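Local coordinates for tylactone synthase starter module and modules 1 & 2 (Streptomyces fradiae, PDB 2Z5L), which probably reduces the beta-keto group of a growing polyketide chain with NADPH, setting its stereochemistry, as the first ketoreductase of the tylosin polyketide synthase, at residues D499-P502 against E503-E506; V233-A237 against S238-G242; E81-I84 against G85-R88. One frame throughout, in Å; residues are numbered along the deposited sequence.

All three contacts are local, each joining neighbouring residues of one chain, and they lie well apart: the centres of interactions 1 and 2 are about 23 Å from each other, and the centres of interactions 2 and 3 about 29 Å. Interaction 2 is the buried one, a hairpin of regular backbone bonds with aliphatic groups on one face. Interactions 1 and 3 are partly buried: interaction 1 forms the first turn of helix 502-507, and interaction 3 the loop that leads into helix 88-99. Strand 239-247 links two of them, for it forms half of interaction 2 and carries residues that touch interaction 1. Charge matters across interaction 1, whereas interaction 3 rests on one turn bond and aliphatic groups.

Interaction 1: D499-P502 against E503-E506; sequences DTVP and EARE
The methyl of Ala504 packs against the branched carbon of Val501, CB to CB at 3.6 Å, and this is the tight, buried side of the first turn of helix 502-507. The backbone draws the two together. Val501 O receives Arg505 N at 3.0 Å in a nearly straight bond (167° at the hydrogen), while Ala504 N adds a weak, bent bond to the same oxygen. Pro502 suits the start of a helix because its ring already holds a helical phi, and because first-turn N-H groups have no carbonyl of the helix to bond to, so a residue without one loses nothing there. An alanine at 504 lets the turn close on Val501 without bulk.

The side of Asp499 and the exposed Arg505 is looser and faces solvent. Asp499 OD1 comes within 3.5 Å of Arg505 NE, an electrostatic pairing and no hydrogen bond, for the carboxylate oxygen stands off the plane of the guanidinium. Arg505 reaches it through a bend at chi2 (66°), which also brings CD to 3.3 Å from Asp499 OD1. Glu503 marks the edge between the two sides: its chain bends likewise, laying OE2 3.3 Å from Pro502 CB, and the same oxygen forms a salt bridge with Arg247 NH1.

The turn thus follows helix 482-492 and leans on it: Val501, Glu503 and Ala504 touch Trp482, and Ala504 also meets Ala486. Strand 239-247 lies alongside, where Val501 rests on Val245 and Thr500 OG1 bonds to Val245 O.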
ATOM      1  N   ASP A 499       8.222  -2.724  16.839  1.00 58.12           N
ATOM      2  CA  ASP A 499       8.552  -2.644  18.262  1.00 57.97           C
ATOM      3  C   ASP A 499       7.321  -2.316  19.100  1.00 57.65           C
ATOM      4  O   ASP A 499       7.229  -2.732  20.252  1.00 57.86           O
ATOM      5  CB  ASP A 499       9.638  -1.595  18.531  1.00 58.56           C
ATOM      6  CG  ASP A 499      11.037  -2.098  18.200  1.00 59.81           C
ATOM      7  OD1 ASP A 499      11.259  -3.333  18.228  1.00 61.32           O
ATOM      8  OD2 ASP A 499      11.919  -1.256  17.929  1.00 59.31           O
ATOM      9  N   THR A 500       6.376  -1.581  18.520  1.00 56.64           N
ATOM     10  CA  THR A 500       5.158  -1.205  19.229  1.00 55.34           C
ATOM     11  C   THR A 500       4.194  -2.370  19.433  1.00 55.91           C
ATOM     12  O   THR A 500       3.053  -2.171  19.848  1.00 54.66           O
ATOM     13  CB  THR A 500       4.412  -0.078  18.494  1.00 54.95           C
ATOM     14  OG1 THR A 500       4.641  -0.195  17.083  1.00 54.60           O
ATOM     15  CG2 THR A 500       4.878   1.280  18.984  1.00 52.97           C
ATOM     16  N   VAL A 501       4.649  -3.582  19.130  1.00 55.71           N
ATOM     17  CA  VAL A 501       3.820  -4.768  19.310  1.00 55.55           C
ATOM     18  C   VAL A 501       4.426  -5.627  20.403  1.00 56.65           C
ATOM     19  O   VAL A 501       5.541  -6.128  20.259  1.00 57.29           O
ATOM     20  CB  VAL A 501       3.729  -5.614  18.032  1.00 55.14           C
ATOM     21  CG1 VAL A 501       2.917  -6.866  18.312  1.00 54.37           C
ATOM     22  CG2 VAL A 501       3.085  -4.809  16.916  1.00 54.65           C
ATOM     23  N   PRO A 502       3.692  -5.814  21.515  1.00 56.54           N
ATOM     24  CA  PRO A 502       4.139  -6.611  22.660  1.00 56.24           C
ATOM     25  C   PRO A 502       4.772  -7.955  22.309  1.00 56.15           C
ATOM     26  O   PRO A 502       5.942  -8.207  22.607  1.00 55.44           O
ATOM     27  CB  PRO A 502       2.860  -6.774  23.471  1.00 56.75           C
ATOM     28  CG  PRO A 502       2.167  -5.466  23.228  1.00 57.43           C
ATOM     29  CD  PRO A 502       2.325  -5.309  21.738  1.00 56.72           C
ATOM     30  N   GLU A 503       3.981  -8.813  21.676  1.00 55.64           N
ATOM     31  CA  GLU A 503       4.417 -10.146  21.289  1.00 55.18           C
ATOM     32  C   GLU A 503       5.641 -10.118  20.378  1.00 55.87           C
ATOM     33  O   GLU A 503       6.415 -11.081  20.317  1.00 55.47           O
ATOM     34  CB  GLU A 503       3.262 -10.873  20.599  1.00 54.21           C
ATOM     35  CG  GLU A 503       2.025 -11.075  21.474  1.00 53.33           C
ATOM     36  CD  GLU A 503       1.243  -9.798  21.749  1.00 52.03           C
ATOM     37  OE1 GLU A 503       0.301  -9.852  22.563  1.00 52.87           O
ATOM     38  OE2 GLU A 503       1.552  -8.743  21.158  1.00 52.41           O
ATOM     39  N   ALA A 504       5.808  -9.008  19.669  1.00 56.51           N
ATOM     40  CA  ALA A 504       6.938  -8.846  18.768  1.00 57.35           C
ATOM     41  C   ALA A 504       8.209  -8.576  19.572  1.00 58.38           C
ATOM     42  O   ALA A 504       9.205  -9.291  19.432  1.00 58.47           O
ATOM     43  CB  ALA A 504       6.671  -7.698  17.802  1.00 56.70           C
ATOM     44  N   ARG A 505       8.165  -7.555  20.426  1.00 59.14           N
ATOM     45  CA  ARG A 505       9.322  -7.194  21.242  1.00 61.37           C
ATOM     46  C   ARG A 505       9.785  -8.350  22.122  1.00 62.01           C
ATOM     47  O   ARG A 505      10.886  -8.317  22.665  1.00 62.29           O
ATOM     48  CB  ARG A 505       8.999  -5.983  22.124  1.00 62.82           C
ATOM     49  CG  ARG A 505      10.227  -5.183  22.533  1.00 64.18           C
ATOM     50  CD  ARG A 505      10.863  -4.530  21.306  1.00 66.35           C
ATOM     51  NE  ARG A 505      12.135  -3.874  21.600  1.00 67.73           N
ATOM     52  CZ  ARG A 505      13.265  -4.513  21.891  1.00 68.22           C
ATOM     53  NH1 ARG A 505      13.291  -5.838  21.931  1.00 68.34           N
ATOM     54  NH2 ARG A 505      14.373  -3.824  22.134  1.00 68.44           N
ATOM     55  N   GLU A 506       8.941  -9.370  22.257  1.00 63.07           N
ATOM     56  CA  GLU A 506       9.256 -10.539  23.079  1.00 64.33           C
ATOM     57  C   GLU A 506      10.199 -11.514  22.388  1.00 64.48           C
ATOM     58  O   GLU A 506      11.243 -11.870  22.933  1.00 64.49           O
ATOM     59  CB  GLU A 506       7.977 -11.290  23.447  1.00 65.35           C
ATOM     60  CG  GLU A 506       7.048 -10.567  24.404  1.00 66.06           C
ATOM     61  CD  GLU A 506       5.743 -11.324  24.608  1.00 66.71           C
ATOM     62  OE1 GLU A 506       5.798 -12.528  24.944  1.00 67.29           O
ATOM     63  OE2 GLU A 506       4.666 -10.715  24.435  1.00 66.08           O
TER

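Interaction 2: V233-A237 against S238-G242; sequences VAVRA and SGIYG
Val233 and Gly242, Ala234 and Tyr241, Val235 and Ile240, and Arg236 and Gly239 pair as a tight antiparallel beta hairpin. Its backbone bonds come in two reciprocal sets. Ala234 N gives to Tyr241 O at 2.7 Å, and Tyr241 N returns a bond to Ala234 O. Next to the bend, Arg236 N donates to Gly239 O, and Gly239 N to Arg236 O at 2.7 Å, closing a type I turn through Ala237 and Ser238. Gly239 fits here because its positive phi (134°) would press a side chain against the preceding carbonyl oxygen. Residues of the non-hydrogen-bonded pairs turn their CA-H to the carbonyl of an adjoining residue on the other strand, as Val233 CA does to Tyr241 O at 3.0 Å.

Apolar contacts gather on the face of Val233, Val235 and Ile240. Val233 CG1 meets Ile240 CB at 3.7 Å, and Val235 CG2 touches Ile240 CG2 at 3.8 Å. Ile240 places CG1 between its backbone N and carbonyl carbon (chi1 63°), leaving CG2 turned to Val235. Beta-branched residues suit such extended chain.

Aromatic and charged groups hold the other face. Ala234 O sits at the edge of the Tyr241 ring, 3.5 Å from CD1, and Arg236 CB lies 3.9 Å from CE1. Ala234 CB meets the Tyr241 side chain at its CB, and both rest on Val152. Arg236 folds back so that NH1 bonds to Val235 O, from above that carbonyl's plane, and NH2 makes salt bridges to Asp185 and Glu156, so its charge is met although the residue is buried.

The hairpin lies between strands 180-186 and 28-35, bonding to Asp185 on one flank and Lys34 on the other, with Leu219 and Val223 of helix 214-224 against the aliphatic face and Trp33 against Ala234 and Tyr241.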
ATOM      1  N   VAL A 233      10.390   7.632   8.305  1.00 46.52           N
ATOM      2  CA  VAL A 233      10.201   8.808   9.147  1.00 46.15           C
ATOM      3  C   VAL A 233       9.449   9.934   8.440  1.00 47.38           C
ATOM      4  O   VAL A 233       9.524  10.080   7.223  1.00 48.47           O
ATOM      5  CB  VAL A 233      11.580   9.339   9.625  1.00 45.96           C
ATOM      6  CG1 VAL A 233      11.405  10.508  10.587  1.00 45.00           C
ATOM      7  CG2 VAL A 233      12.360   8.211  10.285  1.00 45.27           C
ATOM      8  N   ALA A 234       8.715  10.723   9.215  1.00 48.66           N
ATOM      9  CA  ALA A 234       7.963  11.841   8.673  1.00 50.44           C
ATOM     10  C   ALA A 234       8.430  13.102   9.381  1.00 52.06           C
ATOM     11  O   ALA A 234       8.283  13.231  10.598  1.00 52.66           O
ATOM     12  CB  ALA A 234       6.477  11.632   8.900  1.00 50.68           C
ATOM     13  N   VAL A 235       9.004  14.026   8.625  1.00 53.52           N
ATOM     14  CA  VAL A 235       9.487  15.268   9.206  1.00 54.46           C
ATOM     15  C   VAL A 235       8.408  16.339   9.187  1.00 55.43           C
ATOM     16  O   VAL A 235       7.881  16.690   8.131  1.00 55.84           O
ATOM     17  CB  VAL A 235      10.723  15.789   8.448  1.00 53.94           C
ATOM     18  CG1 VAL A 235      11.181  17.111   9.043  1.00 52.01           C
ATOM     19  CG2 VAL A 235      11.840  14.759   8.513  1.00 51.73           C
ATOM     20  N   ARG A 236       8.092  16.857  10.368  1.00 57.84           N
ATOM     21  CA  ARG A 236       7.082  17.896  10.526  1.00 59.12           C
ATOM     22  C   ARG A 236       7.651  18.999  11.415  1.00 60.10           C
ATOM     23  O   ARG A 236       8.681  18.804  12.070  1.00 59.86           O
ATOM     24  CB  ARG A 236       5.820  17.305  11.166  1.00 59.27           C
ATOM     25  CG  ARG A 236       5.072  16.309  10.286  1.00 58.21           C
ATOM     26  CD  ARG A 236       4.373  17.019   9.136  1.00 58.86           C
ATOM     27  NE  ARG A 236       3.603  16.097   8.300  1.00 59.28           N
ATOM     28  CZ  ARG A 236       4.136  15.229   7.445  1.00 58.73           C
ATOM     29  NH1 ARG A 236       5.453  15.152   7.297  1.00 58.47           N
ATOM     30  NH2 ARG A 236       3.352  14.431   6.738  1.00 58.46           N
ATOM     31  N   ALA A 237       6.985  20.154  11.432  1.00 60.02           N
ATOM     32  CA  ALA A 237       7.426  21.282  12.254  1.00 60.94           C
ATOM     33  C   ALA A 237       7.518  20.840  13.707  1.00 61.17           C
ATOM     34  O   ALA A 237       8.389  21.279  14.458  1.00 62.42           O
ATOM     35  CB  ALA A 237       6.450  22.443  12.125  1.00 60.40           C
ATOM     36  N   SER A 238       6.613  19.946  14.080  1.00 61.07           N
ATOM     37  CA  SER A 238       6.549  19.407  15.423  1.00 61.11           C
ATOM     38  C   SER A 238       7.775  18.537  15.684  1.00 62.16           C
ATOM     39  O   SER A 238       8.140  18.286  16.833  1.00 63.02           O
ATOM     40  CB  SER A 238       5.282  18.570  15.565  1.00 61.27           C
ATOM     41  OG  SER A 238       4.200  19.168  14.859  1.00 61.04           O
ATOM     42  N   GLY A 239       8.404  18.078  14.604  1.00 61.23           N
ATOM     43  CA  GLY A 239       9.579  17.229  14.715  1.00 60.46           C
ATOM     44  C   GLY A 239       9.500  16.032  13.780  1.00 60.10           C
ATOM     45  O   GLY A 239       8.728  16.046  12.822  1.00 59.93           O
ATOM     46  N   ILE A 240      10.297  15.000  14.051  1.00 59.31           N
ATOM     47  CA  ILE A 240      10.302  13.796  13.218  1.00 60.24           C
ATOM     48  C   ILE A 240       9.498  12.657  13.836  1.00 59.77           C
ATOM     49  O   ILE A 240       9.538  12.432  15.045  1.00 59.37           O
ATOM     50  CB  ILE A 240      11.736  13.269  12.961  1.00 59.12           C
ATOM     51  CG1 ILE A 240      12.387  12.860  14.281  1.00 59.32           C
ATOM     52  CG2 ILE A 240      12.562  14.331  12.253  1.00 59.67           C
ATOM     53  CD1 ILE A 240      13.702  12.140  14.115  1.00 59.19           C
ATOM     54  N   TYR A 241       8.789  11.919  12.993  1.00 59.98           N
ATOM     55  CA  TYR A 241       7.974  10.812  13.466  1.00 59.28           C
ATOM     56  C   TYR A 241       8.335   9.505  12.768  1.00 58.17           C
ATOM     57  O   TYR A 241       8.526   9.474  11.554  1.00 59.05           O
ATOM     58  CB  TYR A 241       6.501  11.126  13.232  1.00 60.77           C
ATOM     59  CG  TYR A 241       5.997  12.359  13.946  1.00 62.12           C
ATOM     60  CD1 TYR A 241       6.342  13.641  13.513  1.00 63.84           C
ATOM     61  CD2 TYR A 241       5.151  12.242  15.046  1.00 63.77           C
ATOM     62  CE1 TYR A 241       5.849  14.778  14.161  1.00 64.91           C
ATOM     63  CE2 TYR A 241       4.655  13.363  15.700  1.00 65.37           C
ATOM     64  CZ  TYR A 241       5.003  14.629  15.255  1.00 65.70           C
ATOM     65  OH  TYR A 241       4.495  15.731  15.907  1.00 65.92           O
ATOM     66  N   GLY A 242       8.430   8.431  13.544  1.00 56.53           N
ATOM     67  CA  GLY A 242       8.749   7.133  12.982  1.00 54.24           C
ATOM     68  C   GLY A 242       7.505   6.263  12.900  1.00 53.18           C
ATOM     69  O   GLY A 242       6.753   6.141  13.874  1.00 52.80           O
TER

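Interaction 3: E81-I84 against G85-R88; sequences EVPI and GARR
Pro83 O receives Ala86 N at 3.1 Å, with 153° at the hydrogen, and this hydrogen bond closes a type II beta turn over Ile84 and Gly85. The same oxygen is also approached by the Ala86 methyl, CB lying 3.1 Å away.

The residues fit their turn positions. Pro83 comes first, its ring restricting phi and so stiffening the entry to the turn. Ile84 follows with the polyproline-like phi and psi that the second position of a type II turn takes; its CB points away from the turn, and the side chain touches Asp120 and Thr124 of helix 119-135. Gly85 takes the third position, where a type II turn wants a positive phi (95°); a side chain there would run into the carbonyl oxygen of Ile84. Its nitrogen bonds to Thr124 OG1, which ties the turn to that helix.

Ala86 is the buried centre of the apolar part. Its CB points to the preceding strand end and rests against Val82 CG1 at 3.9 Å and, more distantly, Pro83 CG at 4.1 Å. Val82 reaches it because CG1 lies anti to the backbone N (chi1 172°), on the side facing the turn. Val82 and Ala86 then share Val91 of helix 88-99 as a neighbour, and a methyl is small enough to let chain and helix close together.

Arg87 stands at the N-cap of helix 88-99, and its backbone N bonds to Glu90 OE2. The contact is thus a compact link between strand 80-81 and that helix: one backbone bond sets the bend, glycine permits it, and aliphatic groups hold its inner side without any charge across the turn.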
ATOM      1  N   GLU A  81      20.492  14.572 -12.562  1.00 34.31           N
ATOM      2  CA  GLU A  81      19.171  14.818 -13.111  1.00 33.86           C
ATOM      3  C   GLU A  81      18.605  13.603 -13.845  1.00 33.19           C
ATOM      4  O   GLU A  81      19.201  13.112 -14.805  1.00 33.67           O
ATOM      5  CB  GLU A  81      19.220  16.012 -14.063  1.00 35.57           C
ATOM      6  CG  GLU A  81      17.892  16.696 -14.236  1.00 36.88           C
ATOM      7  CD  GLU A  81      17.992  18.015 -14.985  1.00 38.15           C
ATOM      8  OE1 GLU A  81      18.198  17.994 -16.214  1.00 37.74           O
ATOM      9  OE2 GLU A  81      17.865  19.070 -14.332  1.00 39.91           O
ATOM     10  N   VAL A  82      17.461  13.116 -13.377  1.00 31.22           N
ATOM     11  CA  VAL A  82      16.799  11.988 -14.016  1.00 30.62           C
ATOM     12  C   VAL A  82      15.353  12.342 -14.284  1.00 31.92           C
ATOM     13  O   VAL A  82      14.560  12.522 -13.366  1.00 30.37           O
ATOM     14  CB  VAL A  82      16.816  10.711 -13.154  1.00 30.19           C
ATOM     15  CG1 VAL A  82      15.940   9.639 -13.807  1.00 28.71           C
ATOM     16  CG2 VAL A  82      18.233  10.199 -13.020  1.00 25.87           C
ATOM     17  N   PRO A  83      14.988  12.431 -15.559  1.00 33.01           N
ATOM     18  CA  PRO A  83      13.618  12.772 -15.934  1.00 33.79           C
ATOM     19  C   PRO A  83      12.588  11.697 -15.577  1.00 33.76           C
ATOM     20  O   PRO A  83      12.876  10.490 -15.599  1.00 34.68           O
ATOM     21  CB  PRO A  83      13.727  13.007 -17.435  1.00 33.46           C
ATOM     22  CG  PRO A  83      14.785  12.015 -17.844  1.00 35.10           C
ATOM     23  CD  PRO A  83      15.815  12.135 -16.741  1.00 35.33           C
ATOM     24  N   ILE A  84      11.394  12.155 -15.216  1.00 33.06           N
ATOM     25  CA  ILE A  84      10.287  11.266 -14.893  1.00 32.73           C
ATOM     26  C   ILE A  84      10.015  10.534 -16.209  1.00 32.86           C
ATOM     27  O   ILE A  84      10.208  11.103 -17.282  1.00 31.07           O
ATOM     28  CB  ILE A  84       9.084  12.100 -14.438  1.00 33.07           C
ATOM     29  CG1 ILE A  84       9.509  12.926 -13.227  1.00 33.51           C
ATOM     30  CG2 ILE A  84       7.906  11.209 -14.079  1.00 28.95           C
ATOM     31  CD1 ILE A  84       8.533  14.014 -12.849  1.00 37.47           C
ATOM     32  N   GLY A  85       9.610   9.273 -16.145  1.00 33.01           N
ATOM     33  CA  GLY A  85       9.387   8.546 -17.378  1.00 32.09           C
ATOM     34  C   GLY A  85      10.623   7.738 -17.761  1.00 33.12           C
ATOM     35  O   GLY A  85      10.519   6.755 -18.500  1.00 33.30           O
ATOM     36  N   ALA A  86      11.798   8.130 -17.262  1.00 32.04           N
ATOM     37  CA  ALA A  86      13.032   7.398 -17.578  1.00 32.72           C
ATOM     38  C   ALA A  86      12.963   5.938 -17.114  1.00 32.11           C
ATOM     39  O   ALA A  86      12.494   5.655 -16.009  1.00 29.80           O
ATOM     40  CB  ALA A  86      14.252   8.096 -16.947  1.00 32.80           C
ATOM     41  N   ARG A  87      13.404   5.018 -17.978  1.00 31.82           N
ATOM     42  CA  ARG A  87      13.405   3.575 -17.676  1.00 33.47           C
ATOM     43  C   ARG A  87      14.727   3.142 -17.035  1.00 31.40           C
ATOM     44  O   ARG A  87      15.725   3.852 -17.146  1.00 27.05           O
ATOM     45  CB  ARG A  87      13.129   2.772 -18.955  1.00 37.47           C
ATOM     46  CG  ARG A  87      11.641   2.538 -19.193  1.00 41.83           C
ATOM     47  CD  ARG A  87      11.225   2.707 -20.653  1.00 45.12           C
ATOM     48  NE  ARG A  87       9.793   2.438 -20.800  1.00 47.47           N
ATOM     49  CZ  ARG A  87       9.250   1.223 -20.771  1.00 50.77           C
ATOM     50  NH1 ARG A  87      10.024   0.154 -20.611  1.00 51.45           N
ATOM     51  NH2 ARG A  87       7.933   1.079 -20.882  1.00 49.68           N
ATOM     52  N   ARG A  88      14.731   1.982 -16.374  1.00 32.10           N
ATOM     53  CA  ARG A  88      15.922   1.498 -15.669  1.00 32.84           C
ATOM     54  C   ARG A  88      17.215   1.567 -16.467  1.00 33.09           C
ATOM     55  O   ARG A  88      18.234   2.054 -15.977  1.00 33.12           O
ATOM     56  CB  ARG A  88      15.715   0.061 -15.139  1.00 34.66           C
ATOM     57  CG  ARG A  88      15.289  -0.987 -16.169  1.00 34.97           C
ATOM     58  CD  ARG A  88      14.929  -2.328 -15.508  1.00 34.87           C
ATOM     59  NE  ARG A  88      16.051  -2.978 -14.806  1.00 32.68           N
ATOM     60  CZ  ARG A  88      15.934  -4.118 -14.118  1.00 32.21           C
ATOM     61  NH1 ARG A  88      14.764  -4.736 -14.033  1.00 31.93           N
ATOM     62  NH2 ARG A  88      16.975  -4.641 -13.503  1.00 31.25           N
TER